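Local coordinates for protein arabinan endo-1,5-alpha-l-arabinosidase A (Cellvibrio cellulosa, PDB 1GYH) that hydrolyses alpha-1,5-arabinofuranosyl bonds in the plant cell-wall polysaccharide arabinan, releasing almost exclusively arabinotriose, at residues 190-195 / 210-215; 216-221 / 277-282; 256-261 / 283-288. All blocks are in the same frame, centred on the assembly; numbering follows the deposited sequence.

Contact 1: residues 190-195 / 210-215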
ATOM      1  N   GLN A 190      12.457  -6.118   8.804  1.00 11.44           N
ATOM      2  CA  GLN A 190      11.333  -5.212   9.015  1.00 11.99           C
ATOM      3  C   GLN A 190      11.203  -4.313   7.784  1.00 12.23           C
ATOM      4  O   GLN A 190      11.651  -3.157   7.788  1.00 12.66           O
ATOM      5  CB  GLN A 190      11.513  -4.397  10.309  1.00 12.85           C
ATOM      6  CG  GLN A 190      11.744  -5.282  11.586  1.00 11.85           C
ATOM      7  CD  GLN A 190      12.122  -4.565  12.849  1.00 14.77           C
ATOM      8  OE1 GLN A 190      12.208  -5.220  13.939  1.00 18.08           O
ATOM      9  NE2 GLN A 190      12.323  -3.260  12.778  1.00 14.75           N
ATOM     10  N   ILE A 191      10.630  -4.897   6.732  1.00 13.20           N
ATOM     11  CA  ILE A 191      10.376  -4.247   5.459  1.00 13.26           C
ATOM     12  C   ILE A 191       9.047  -4.694   4.924  1.00 13.80           C
ATOM     13  O   ILE A 191       8.753  -5.899   4.913  1.00 13.98           O
ATOM     14  CB  ILE A 191      11.510  -4.552   4.389  1.00 13.36           C
ATOM     15  CG1 ILE A 191      11.191  -3.824   3.073  1.00 12.60           C
ATOM     16  CG2 ILE A 191      11.738  -6.083   4.121  1.00 15.33           C
ATOM     17  CD1 ILE A 191      12.247  -3.953   2.007  1.00 14.78           C
ATOM     18  N   GLU A 192       8.218  -3.752   4.484  1.00 13.43           N
ATOM     19  CA  GLU A 192       6.906  -4.096   3.905  1.00 14.22           C
ATOM     20  C   GLU A 192       6.320  -2.973   3.035  1.00 14.61           C
ATOM     21  O   GLU A 192       6.841  -1.860   2.990  1.00 15.26           O
ATOM     22  CB  GLU A 192       5.878  -4.463   5.026  1.00 14.02           C
ATOM     23  CG  GLU A 192       5.464  -3.317   5.939  1.00 14.08           C
ATOM     24  CD  GLU A 192       4.600  -3.743   7.122  1.00 17.60           C
ATOM     25  OE1 GLU A 192       4.371  -4.988   7.302  1.00 20.45           O
ATOM     26  OE2 GLU A 192       4.158  -2.823   7.882  1.00 18.96           O
ATOM     27  N   ALA A 193       5.193  -3.274   2.413  1.00 15.73           N
ATOM     28  CA  ALA A 193       4.303  -2.288   1.802  1.00 15.46           C
ATOM     29  C   ALA A 193       4.969  -1.554   0.610  1.00 15.28           C
ATOM     30  O   ALA A 193       5.060  -0.336   0.619  1.00 14.52           O
ATOM     31  CB  ALA A 193       3.810  -1.281   2.839  1.00 16.10           C
ATOM     32  N   PRO A 194       5.337  -2.276  -0.428  1.00 15.32           N
ATOM     33  CA  PRO A 194       5.954  -1.605  -1.582  1.00 14.57           C
ATOM     34  C   PRO A 194       4.953  -0.689  -2.285  1.00 15.62           C
ATOM     35  O   PRO A 194       3.742  -0.957  -2.333  1.00 14.21           O
ATOM     36  CB  PRO A 194       6.291  -2.734  -2.520  1.00 14.72           C
ATOM     37  CG  PRO A 194       5.244  -3.807  -2.212  1.00 15.87           C
ATOM     38  CD  PRO A 194       5.111  -3.712  -0.672  1.00 15.66           C
ATOM     39  N   PHE A 195       5.471   0.389  -2.883  1.00 14.84           N
ATOM     40  CA  PHE A 195       4.628   1.178  -3.783  1.00 13.97           C
ATOM     41  C   PHE A 195       5.528   1.750  -4.867  1.00 13.79           C
ATOM     42  O   PHE A 195       6.594   2.269  -4.541  1.00 14.23           O
ATOM     43  CB  PHE A 195       3.863   2.289  -3.041  1.00 14.27           C
ATOM     44  CG  PHE A 195       2.804   2.935  -3.907  1.00 14.25           C
ATOM     45  CD1 PHE A 195       3.139   3.952  -4.819  1.00 15.21           C
ATOM     46  CD2 PHE A 195       1.507   2.455  -3.901  1.00 15.23           C
ATOM     47  CE1 PHE A 195       2.170   4.507  -5.652  1.00 13.28           C
ATOM     48  CE2 PHE A 195       0.534   2.996  -4.696  1.00 15.24           C
ATOM     49  CZ  PHE A 195       0.853   4.044  -5.585  1.00 14.79           C
ATOM     50  N   GLY A 210      10.933  -0.850   9.543  1.00 14.70           N
ATOM     51  CA  GLY A 210      10.761  -0.782  10.985  1.00 14.53           C
ATOM     52  C   GLY A 210       9.396  -1.291  11.442  1.00 15.19           C
ATOM     53  O   GLY A 210       8.702  -1.989  10.673  1.00 15.90           O
ATOM     54  N   LEU A 211       8.994  -0.905  12.663  1.00 15.92           N
ATOM     55  CA  LEU A 211       7.774  -1.432  13.282  1.00 16.55           C
ATOM     56  C   LEU A 211       6.648  -0.408  13.432  1.00 17.65           C
ATOM     57  O   LEU A 211       6.796   0.615  14.104  1.00 16.82           O
ATOM     58  CB  LEU A 211       8.087  -2.019  14.662  1.00 17.25           C
ATOM     59  CG  LEU A 211       9.113  -3.150  14.721  1.00 16.83           C
ATOM     60  CD1 LEU A 211       9.271  -3.667  16.165  1.00 20.36           C
ATOM     61  CD2 LEU A 211       8.740  -4.280  13.800  1.00 19.71           C
ATOM     62  N   CYS A 212       5.518  -0.730  12.811  1.00 19.10           N
ATOM     63  CA  CYS A 212       4.261  -0.011  12.991  1.00 21.87           C
ATOM     64  C   CYS A 212       3.498  -0.452  14.254  1.00 23.75           C
ATOM     65  O   CYS A 212       3.877  -1.424  14.966  1.00 23.24           O
ATOM     66  CB  CYS A 212       3.348  -0.263  11.798  1.00 23.03           C
ATOM     67  SG  CYS A 212       2.393  -1.829  11.862  1.00 28.74           S
ATOM     68  N   CYS A 213       2.467   0.318  14.570  1.00 25.17           N
ATOM     69  CA  CYS A 213       1.394  -0.148  15.454  1.00 26.98           C
ATOM     70  C   CYS A 213       1.849  -0.351  16.913  1.00 27.03           C
ATOM     71  O   CYS A 213       1.260  -1.176  17.613  1.00 28.42           O
ATOM     72  CB  CYS A 213       0.825  -1.480  14.906  1.00 27.00           C
ATOM     73  SG  CYS A 213       0.675  -1.779  13.093  1.00 35.10           S
ATOM     74  N   ARG A 214       2.881   0.350  17.394  1.00 26.75           N
ATOM     75  CA  ARG A 214       3.307   0.207  18.796  1.00 27.05           C
ATOM     76  C   ARG A 214       3.575   1.471  19.627  1.00 25.89           C
ATOM     77  O   ARG A 214       4.515   1.526  20.469  1.00 25.34           O
ATOM     78  CB  ARG A 214       4.426  -0.814  18.996  1.00 28.29           C
ATOM     79  CG  ARG A 214       5.642  -0.653  18.245  1.00 31.11           C
ATOM     80  CD  ARG A 214       5.930  -1.923  17.483  1.00 35.21           C
ATOM     81  NE  ARG A 214       6.411  -3.053  18.299  1.00 36.64           N
ATOM     82  CZ  ARG A 214       6.159  -4.353  18.046  1.00 37.20           C
ATOM     83  NH1 ARG A 214       5.380  -4.726  17.027  1.00 35.53           N
ATOM     84  NH2 ARG A 214       6.693  -5.293  18.830  1.00 37.95           N
ATOM     85  N   LYS A 215       2.663   2.421  19.473  1.00 24.24           N
ATOM     86  CA  LYS A 215       2.606   3.571  20.350  1.00 24.21           C
ATOM     87  C   LYS A 215       3.954   4.306  20.382  1.00 23.47           C
ATOM     88  O   LYS A 215       4.548   4.571  19.315  1.00 22.43           O
ATOM     89  CB  LYS A 215       2.155   3.137  21.756  1.00 24.86           C
ATOM     90  CG  LYS A 215       1.020   2.105  21.750  1.00 25.95           C
ATOM     91  CD  LYS A 215      -0.223   2.560  21.029  1.00 26.86           C
ATOM     92  CE  LYS A 215      -1.308   2.997  21.957  1.00 29.58           C
ATOM     93  NZ  LYS A 215      -2.643   2.609  21.347  1.00 30.58           N
TER
HETATM   94  O   HOH W   1       5.844  -3.017  10.515  1.00 30.58           O
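Gln190 lies along Gly210 and Leu211, giving up more surface to the contact than any other residue here. Its first torsion (chi1 -55°) sets CG beside the backbone N, and from there the chain runs out extended until the terminal amide reaches the two facing residues. NE2 comes to 3.4 Å from Gly210 CA, a packing contact, while CD rests 3.5 Å from Leu211 CD2. The amide oxygen is close to the same methyl, with OE1 3.6 Å from Leu211 CD2, so the leucine branch runs past both the carbon and the oxygen of the amide. The other leucine methyl, CD1, lies over one face of the Arg214 guanidinium, toward its rim.

The backbones meet through one hydrogen bond, Gly210 N to Gln190 O, at 3.0 Å and fairly straight (160° at the hydrogen), although the donor sits 42° above the carbonyl plane. This joins the residue just ahead of strand 191-199 to the loop that follows strand 202-209, its hairpin partner in a four-stranded blade of the five-bladed beta-propeller. Gly210 adopts a positive phi as the chain leaves the sheet.

Two residues on, within the strand, is Glu192, the probable proton donor, whose OE1 is hydrogen-bonded to Ser146 OG in a preceding blade. Its other oxygen bonds to Tyr220 OH and also to a water, which is 3.1 Å from Glu192 OE2 and 3.0 Å from Gly210 O. The same water accepts a hydrogen bond from Cys212 N at 3.3 Å, bridging the acidic side chain to two backbone groups of the loop. Cys212 and Cys213 form a vicinal disulfide, SG to SG 2.1 Å, closing an eight-membered ring that stiffens the peptide between them.

Contact 2: residues 216-221 / 277-282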
ATOM      1  N   GLY A 216       4.437   4.598  21.587  1.00 22.51           N
ATOM      2  CA  GLY A 216       5.657   5.351  21.806  1.00 21.93           C
ATOM      3  C   GLY A 216       6.911   4.688  21.277  1.00 21.81           C
ATOM      4  O   GLY A 216       7.942   5.341  21.177  1.00 21.53           O
ATOM      5  N   ASP A 217       6.833   3.405  20.930  1.00 21.91           N
ATOM      6  CA  ASP A 217       8.015   2.649  20.484  1.00 21.98           C
ATOM      7  C   ASP A 217       8.049   2.398  18.978  1.00 21.01           C
ATOM      8  O   ASP A 217       8.924   1.658  18.501  1.00 21.20           O
ATOM      9  CB  ASP A 217       8.094   1.276  21.190  1.00 21.85           C
ATOM     10  CG  ASP A 217       8.254   1.377  22.676  1.00 24.84           C
ATOM     11  OD1 ASP A 217       8.902   2.347  23.160  1.00 23.75           O
ATOM     12  OD2 ASP A 217       7.754   0.490  23.433  1.00 27.94           O
ATOM     13  N   SER A 218       7.114   2.981  18.224  1.00 19.99           N
ATOM     14  CA  SER A 218       7.076   2.742  16.782  1.00 19.02           C
ATOM     15  C   SER A 218       8.308   3.351  16.112  1.00 17.00           C
ATOM     16  O   SER A 218       8.730   4.449  16.476  1.00 16.67           O
ATOM     17  CB  SER A 218       5.805   3.307  16.145  1.00 19.72           C
ATOM     18  OG  SER A 218       4.630   2.687  16.658  1.00 22.79           O
ATOM     19  N   THR A 219       8.889   2.614  15.176  1.00 16.31           N
ATOM     20  CA  THR A 219      10.063   3.059  14.419  1.00 15.17           C
ATOM     21  C   THR A 219       9.751   3.153  12.917  1.00 14.49           C
ATOM     22  O   THR A 219      10.651   3.383  12.114  1.00 14.39           O
ATOM     23  CB  THR A 219      11.233   2.064  14.583  1.00 14.85           C
ATOM     24  OG1 THR A 219      10.818   0.747  14.178  1.00 15.69           O
ATOM     25  CG2 THR A 219      11.743   1.967  16.031  1.00 14.65           C
ATOM     26  N   TYR A 220       8.488   2.942  12.557  1.00 13.55           N
ATOM     27  CA  TYR A 220       8.017   2.920  11.165  1.00 13.89           C
ATOM     28  C   TYR A 220       8.435   4.226  10.434  1.00 13.32           C
ATOM     29  O   TYR A 220       8.264   5.318  10.951  1.00 13.29           O
ATOM     30  CB  TYR A 220       6.500   2.814  11.120  1.00 12.39           C
ATOM     31  CG  TYR A 220       5.822   2.000  10.037  1.00 12.51           C
ATOM     32  CD1 TYR A 220       6.270   0.742   9.669  1.00 14.25           C
ATOM     33  CD2 TYR A 220       4.634   2.445   9.472  1.00 12.92           C
ATOM     34  CE1 TYR A 220       5.612  -0.018   8.713  1.00 13.14           C
ATOM     35  CE2 TYR A 220       3.945   1.680   8.508  1.00 15.24           C
ATOM     36  CZ  TYR A 220       4.437   0.433   8.154  1.00 13.69           C
ATOM     37  OH  TYR A 220       3.777  -0.370   7.230  1.00 14.74           O
ATOM     38  N   HIS A 221       9.000   4.056   9.254  1.00 14.29           N
ATOM     39  CA  HIS A 221       9.414   5.195   8.387  1.00 13.95           C
ATOM     40  C   HIS A 221       9.523   4.763   6.931  1.00 14.11           C
ATOM     41  O   HIS A 221       9.390   3.576   6.611  1.00 13.38           O
ATOM     42  CB  HIS A 221      10.736   5.803   8.878  1.00 13.63           C
ATOM     43  CG  HIS A 221      11.923   4.887   8.784  1.00 14.73           C
ATOM     44  ND1 HIS A 221      12.128   3.832   9.648  1.00 13.88           N
ATOM     45  CD2 HIS A 221      12.987   4.894   7.939  1.00 14.75           C
ATOM     46  CE1 HIS A 221      13.268   3.226   9.339  1.00 15.45           C
ATOM     47  NE2 HIS A 221      13.822   3.874   8.322  1.00 17.25           N
ATOM     48  N   HIS A 277      -0.142   7.193   6.478  1.00 12.12           N
ATOM     49  CA  HIS A 277      -0.669   7.383   7.827  1.00 12.26           C
ATOM     50  C   HIS A 277       0.450   7.683   8.799  1.00 12.13           C
ATOM     51  O   HIS A 277       1.597   7.279   8.584  1.00 13.46           O
ATOM     52  CB  HIS A 277      -1.541   6.205   8.306  1.00 12.95           C
ATOM     53  CG  HIS A 277      -0.783   4.951   8.630  1.00 13.24           C
ATOM     54  ND1 HIS A 277      -0.852   3.822   7.838  1.00 13.21           N
ATOM     55  CD2 HIS A 277       0.027   4.634   9.669  1.00 14.48           C
ATOM     56  CE1 HIS A 277      -0.119   2.863   8.375  1.00 11.62           C
ATOM     57  NE2 HIS A 277       0.445   3.331   9.475  1.00 14.13           N
ATOM     58  N   ALA A 278       0.101   8.395   9.857  1.00 12.13           N
ATOM     59  CA  ALA A 278       1.040   8.801  10.871  1.00 11.88           C
ATOM     60  C   ALA A 278       0.381   8.789  12.246  1.00 11.55           C
ATOM     61  O   ALA A 278      -0.727   9.293  12.406  1.00  9.96           O
ATOM     62  CB  ALA A 278       1.620  10.211  10.534  1.00 12.65           C
ATOM     63  N   TYR A 279       1.106   8.267  13.253  1.00 11.72           N
ATOM     64  CA  TYR A 279       0.521   8.089  14.595  1.00 12.31           C
ATOM     65  C   TYR A 279       0.677   9.335  15.483  1.00 11.68           C
ATOM     66  O   TYR A 279       1.799   9.722  15.839  1.00 12.65           O
ATOM     67  CB  TYR A 279       1.158   6.834  15.276  1.00 12.36           C
ATOM     68  CG  TYR A 279       1.064   5.532  14.461  1.00 12.57           C
ATOM     69  CD1 TYR A 279      -0.142   4.788  14.374  1.00 14.17           C
ATOM     70  CD2 TYR A 279       2.160   5.022  13.785  1.00 12.34           C
ATOM     71  CE1 TYR A 279      -0.218   3.600  13.608  1.00 13.35           C
ATOM     72  CE2 TYR A 279       2.074   3.829  13.024  1.00 13.96           C
ATOM     73  CZ  TYR A 279       0.889   3.099  12.949  1.00 12.58           C
ATOM     74  OH  TYR A 279       0.807   1.889  12.183  1.00 19.88           O
ATOM     75  N   GLU A 280      -0.431   9.932  15.893  1.00 11.63           N
ATOM     76  CA  GLU A 280      -0.417  11.217  16.568  1.00 11.81           C
ATOM     77  C   GLU A 280      -0.224  11.043  18.047  1.00 13.29           C
ATOM     78  O   GLU A 280      -1.164  10.623  18.748  1.00 12.12           O
ATOM     79  CB  GLU A 280      -1.745  11.973  16.342  1.00 12.46           C
ATOM     80  CG  GLU A 280      -1.686  13.436  16.754  1.00 12.53           C
ATOM     81  CD  GLU A 280      -2.924  14.244  16.371  1.00 13.86           C
ATOM     82  OE1 GLU A 280      -3.916  13.694  15.853  1.00 13.37           O
ATOM     83  OE2 GLU A 280      -2.897  15.469  16.618  1.00 14.96           O
ATOM     84  N   ALA A 281       0.946  11.451  18.546  1.00 13.63           N
ATOM     85  CA  ALA A 281       1.273  11.264  19.943  1.00 14.31           C
ATOM     86  C   ALA A 281       0.314  11.961  20.890  1.00 14.77           C
ATOM     87  O   ALA A 281       0.038  11.442  21.961  1.00 15.54           O
ATOM     88  CB  ALA A 281       2.701  11.692  20.230  1.00 15.23           C
ATOM     89  N   ALA A 282      -0.207  13.134  20.524  1.00 14.78           N
ATOM     90  CA  ALA A 282      -1.112  13.880  21.383  1.00 14.51           C
ATOM     91  C   ALA A 282      -2.549  13.310  21.428  1.00 13.77           C
ATOM     92  O   ALA A 282      -3.375  13.806  22.186  1.00 14.03           O
ATOM     93  CB  ALA A 282      -1.157  15.366  20.954  1.00 14.21           C
TER
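His277 meets Tyr220 where the blade of strands 257-268, 271-280 and 286-296 faces the loop leading into strand 221-227, and the histidine is the side chain to follow. From CB, a chi1 of 72° tucks CG between the backbone N and the carbonyl carbon, which brings the imidazole across toward the loop. ND1 accepts a hydrogen bond from the backbone N of Asp9. Separately, the ring of His8 stacks on the imidazole. Tyr279 CE2 lies in the imidazole plane, beside the CD2-NE2 edge. NE2, at the far end, gives a weak, bent hydrogen bond to Tyr279 OH (3.1 Å, 132° at the hydrogen), and it also packs 4.0 Å from Tyr220 CE2, the two side chains crossing at about a right angle. Tyr279 OH is also bonded to His8 NE2. Further toward the loop's start, Ser218 OG only grazes Tyr279 CD2 at 4.5 Å, its main partner being Arg214 N. Tyr220 OH bonds to Glu192, the probable proton donor, and His277 holds the backbone of Asp9, the probable proton acceptor: this is the second shell of a family 43 glycosidase active site.

Contact 3: residues 256-261 / 283-288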
ATOM      1  N   ARG A 256       5.815  14.703  17.555  1.00 12.58           N
ATOM      2  CA  ARG A 256       4.369  14.791  17.438  1.00 12.12           C
ATOM      3  C   ARG A 256       3.772  13.594  16.698  1.00 11.74           C
ATOM      4  O   ARG A 256       2.594  13.250  16.936  1.00 12.41           O
ATOM      5  CB  ARG A 256       3.937  16.105  16.753  1.00 11.87           C
ATOM      6  CG  ARG A 256       3.978  17.333  17.637  1.00 11.99           C
ATOM      7  CD  ARG A 256       3.732  18.697  16.918  1.00 13.60           C
ATOM      8  NE  ARG A 256       4.573  18.858  15.738  1.00 11.34           N
ATOM      9  CZ  ARG A 256       5.884  19.109  15.758  1.00 13.36           C
ATOM     10  NH1 ARG A 256       6.546  19.265  16.898  1.00 12.00           N
ATOM     11  NH2 ARG A 256       6.538  19.219  14.612  1.00 14.55           N
ATOM     12  N   TRP A 257       4.568  12.963  15.832  1.00 11.64           N
ATOM     13  CA  TRP A 257       4.133  11.909  14.910  1.00 12.06           C
ATOM     14  C   TRP A 257       5.093  10.731  15.047  1.00 13.54           C
ATOM     15  O   TRP A 257       6.185  10.719  14.463  1.00 14.47           O
ATOM     16  CB  TRP A 257       4.079  12.419  13.457  1.00 12.45           C
ATOM     17  CG  TRP A 257       3.169  13.551  13.354  1.00 12.90           C
ATOM     18  CD1 TRP A 257       3.508  14.875  13.389  1.00 12.19           C
ATOM     19  CD2 TRP A 257       1.733  13.503  13.296  1.00 13.47           C
ATOM     20  NE1 TRP A 257       2.375  15.650  13.336  1.00 14.18           N
ATOM     21  CE2 TRP A 257       1.269  14.843  13.303  1.00 13.62           C
ATOM     22  CE3 TRP A 257       0.781  12.459  13.249  1.00 13.24           C
ATOM     23  CZ2 TRP A 257      -0.103  15.177  13.248  1.00 13.19           C
ATOM     24  CZ3 TRP A 257      -0.575  12.789  13.211  1.00 13.74           C
ATOM     25  CH2 TRP A 257      -1.002  14.151  13.200  1.00 15.75           C
ATOM     26  N   VAL A 258       4.722   9.748  15.880  1.00 14.13           N
ATOM     27  CA  VAL A 258       5.664   8.692  16.285  1.00 13.66           C
ATOM     28  C   VAL A 258       5.397   7.466  15.467  1.00 13.89           C
ATOM     29  O   VAL A 258       4.485   6.683  15.734  1.00 14.19           O
ATOM     30  CB  VAL A 258       5.618   8.451  17.804  1.00 13.58           C
ATOM     31  CG1 VAL A 258       6.612   7.389  18.235  1.00 14.75           C
ATOM     32  CG2 VAL A 258       5.927   9.724  18.526  1.00 13.98           C
ATOM     33  N   GLY A 259       6.169   7.347  14.396  1.00 13.16           N
ATOM     34  CA  GLY A 259       5.955   6.355  13.375  1.00 12.83           C
ATOM     35  C   GLY A 259       5.048   6.838  12.281  1.00 12.97           C
ATOM     36  O   GLY A 259       4.033   7.499  12.551  1.00 12.90           O
ATOM     37  N   LEU A 260       5.399   6.494  11.043  1.00 12.37           N
ATOM     38  CA  LEU A 260       4.590   6.869   9.889  1.00 13.28           C
ATOM     39  C   LEU A 260       4.964   6.009   8.713  1.00 12.45           C
ATOM     40  O   LEU A 260       6.025   5.441   8.697  1.00 13.28           O
ATOM     41  CB  LEU A 260       4.728   8.394   9.600  1.00 14.02           C
ATOM     42  CG  LEU A 260       6.123   9.031   9.393  1.00 16.14           C
ATOM     43  CD1 LEU A 260       6.775   8.658   8.124  1.00 18.84           C
ATOM     44  CD2 LEU A 260       5.943  10.579   9.449  1.00 19.79           C
ATOM     45  N   GLY A 261       4.089   5.832   7.740  1.00 12.78           N
ATOM     46  CA  GLY A 261       4.415   4.959   6.647  1.00 12.12           C
ATOM     47  C   GLY A 261       3.228   4.347   5.921  1.00 13.40           C
ATOM     48  O   GLY A 261       2.125   4.925   5.885  1.00 13.84           O
ATOM     49  N   ASP A 283      -2.834  12.299  20.612  1.00 13.52           N
ATOM     50  CA  ASP A 283      -4.169  11.677  20.518  1.00 13.65           C
ATOM     51  C   ASP A 283      -4.046  10.145  20.643  1.00 12.97           C
ATOM     52  O   ASP A 283      -4.459   9.427  19.749  1.00 12.32           O
ATOM     53  CB  ASP A 283      -4.831  12.046  19.173  1.00 13.89           C
ATOM     54  CG  ASP A 283      -6.281  11.579  19.062  1.00 14.72           C
ATOM     55  OD1 ASP A 283      -6.957  11.441  20.108  1.00 14.29           O
ATOM     56  OD2 ASP A 283      -6.841  11.355  17.959  1.00 15.52           O
ATOM     57  N   ASN A 284      -3.484   9.655  21.753  1.00 12.89           N
ATOM     58  CA  ASN A 284      -3.283   8.206  21.942  1.00 14.16           C
ATOM     59  C   ASN A 284      -2.635   7.416  20.804  1.00 13.87           C
ATOM     60  O   ASN A 284      -2.967   6.242  20.576  1.00 14.87           O
ATOM     61  CB  ASN A 284      -4.622   7.539  22.259  1.00 14.89           C
ATOM     62  CG  ASN A 284      -5.299   8.150  23.447  1.00 18.85           C
ATOM     63  OD1 ASN A 284      -4.714   8.189  24.541  1.00 20.71           O
ATOM     64  ND2 ASN A 284      -6.529   8.684  23.248  1.00 22.42           N
ATOM     65  N   TYR A 285      -1.734   8.044  20.058  1.00 12.57           N
ATOM     66  CA  TYR A 285      -1.091   7.414  18.897  1.00 12.15           C
ATOM     67  C   TYR A 285      -2.048   6.901  17.831  1.00 11.27           C
ATOM     68  O   TYR A 285      -1.734   5.956  17.100  1.00 11.54           O
ATOM     69  CB  TYR A 285      -0.062   6.321  19.323  1.00 12.01           C
ATOM     70  CG  TYR A 285       0.971   6.850  20.309  1.00 12.00           C
ATOM     71  CD1 TYR A 285       2.150   7.477  19.864  1.00 12.34           C
ATOM     72  CD2 TYR A 285       0.771   6.755  21.669  1.00 12.26           C
ATOM     73  CE1 TYR A 285       3.068   7.982  20.738  1.00 11.12           C
ATOM     74  CE2 TYR A 285       1.685   7.263  22.551  1.00 13.69           C
ATOM     75  CZ  TYR A 285       2.832   7.888  22.082  1.00 11.90           C
ATOM     76  OH  TYR A 285       3.738   8.398  22.981  1.00 12.41           O
ATOM     77  N   LEU A 286      -3.198   7.551  17.712  1.00 11.28           N
ATOM     78  CA  LEU A 286      -4.169   7.212  16.668  1.00 11.62           C
ATOM     79  C   LEU A 286      -3.715   7.740  15.289  1.00 12.64           C
ATOM     80  O   LEU A 286      -3.542   8.946  15.096  1.00 12.20           O
ATOM     81  CB  LEU A 286      -5.550   7.777  17.020  1.00 12.59           C
ATOM     82  CG  LEU A 286      -6.706   7.481  16.028  1.00 12.91           C
ATOM     83  CD1 LEU A 286      -6.900   5.973  15.810  1.00 14.05           C
ATOM     84  CD2 LEU A 286      -8.021   8.126  16.491  1.00 15.59           C
ATOM     85  N   GLN A 287      -3.584   6.807  14.369  1.00 12.98           N
ATOM     86  CA  GLN A 287      -3.166   6.995  12.984  1.00 13.25           C
ATOM     87  C   GLN A 287      -4.117   7.993  12.278  1.00 14.04           C
ATOM     88  O   GLN A 287      -5.344   7.845  12.338  1.00 13.85           O
ATOM     89  CB  GLN A 287      -3.203   5.645  12.258  1.00 13.34           C
ATOM     90  CG  GLN A 287      -4.511   4.860  12.460  1.00 14.96           C
ATOM     91  CD  GLN A 287      -4.457   3.771  13.559  1.00 16.13           C
ATOM     92  OE1 GLN A 287      -3.738   3.902  14.570  1.00 14.69           O
ATOM     93  NE2 GLN A 287      -5.270   2.729  13.384  1.00 17.49           N
ATOM     94  N   LYS A 288      -3.531   9.031  11.653  1.00 13.87           N
ATOM     95  CA  LYS A 288      -4.277   9.997  10.874  1.00 13.12           C
ATOM     96  C   LYS A 288      -3.771   9.972   9.415  1.00 12.47           C
ATOM     97  O   LYS A 288      -2.586   9.704   9.148  1.00 11.70           O
ATOM     98  CB  LYS A 288      -4.078  11.393  11.455  1.00 12.86           C
ATOM     99  CG  LYS A 288      -4.467  11.589  12.902  1.00 15.21           C
ATOM    100  CD  LYS A 288      -5.878  11.165  13.242  1.00 14.15           C
ATOM    101  CE  LYS A 288      -6.302  11.582  14.673  1.00 13.56           C
ATOM    102  NZ  LYS A 288      -5.266  11.372  15.658  1.00 12.93           N
TER
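Val258 and Tyr285 bring their CA atoms to 7.4 Å, one on strand 257-268 and the other in a type I' turn from Asp283 to Leu286, closed by Leu286 N to Asp283 O at 3.0 Å. The turn lies in the connection between strands 271-280 and 286-296 in a four-stranded antiparallel blade of the propeller. Strand 271-280 lies between the two strands joined here, so side chains make the contact.

At the turn, Val258 approaches the edge of the Tyr285 ring, near its plane: CB is 3.9 Å from Tyr285 CE1, and the methyl CG2 is 4.0 Å from that same CE1. With the tyrosine's chi1 at -54°, its CG lies beside the backbone N, and the ring extends toward strand 257-268. Lys215, from the neighbouring blade's loop, touches the same ring.

Next to Val258 in the strand, Trp257 starts out pointing away from the other segment, yet the far rim of its indole returns to meet Lys288. CZ3 is 4.1 Å from Lys288 CG, with the aliphatic chain at the ring's edge and the two side chains nearly perpendicular. The indole's NE1 is bonded to Asp310 on helix 308-311, which fixes the ring from its other end. Next to Lys288 is Gln287, which probably binds substrate.

Bends at chi2 and chi4 carry the buried lysine back toward its own turn, where its ammonium forms a salt bridge with Glu280 OE1. Lys288 NZ also bonds to Leu286 O at 3.0 Å, tilted 34° from the carbonyl plane, and it meets Asp283 OD2 at 2.8 Å on the anti lone pair of that oxygen.

How the contacts relate
Contacts 2 and 3 are close companions, their centres about 4 Å apart: both draw on the blade formed by strands 257-268, 271-280 and 286-296, and their segments alternate along the chain. Contact 1 belongs to the preceding blade and comes first in sequence, but its loop runs straight into 216-221, so contact 2 joins the two blades. Contact 2 is largely buried, contact 3 partly so, and contact 1, though closer to the centre of the chain, has the fewest buried residues. Their chemistry follows: contact 1 combines a backbone bond with a water bridge, contact 2 is sparse packing of aromatic rings beside the probable catalytic pair, and contact 3 puts apolar edges next to a buried lysine held by carboxylates.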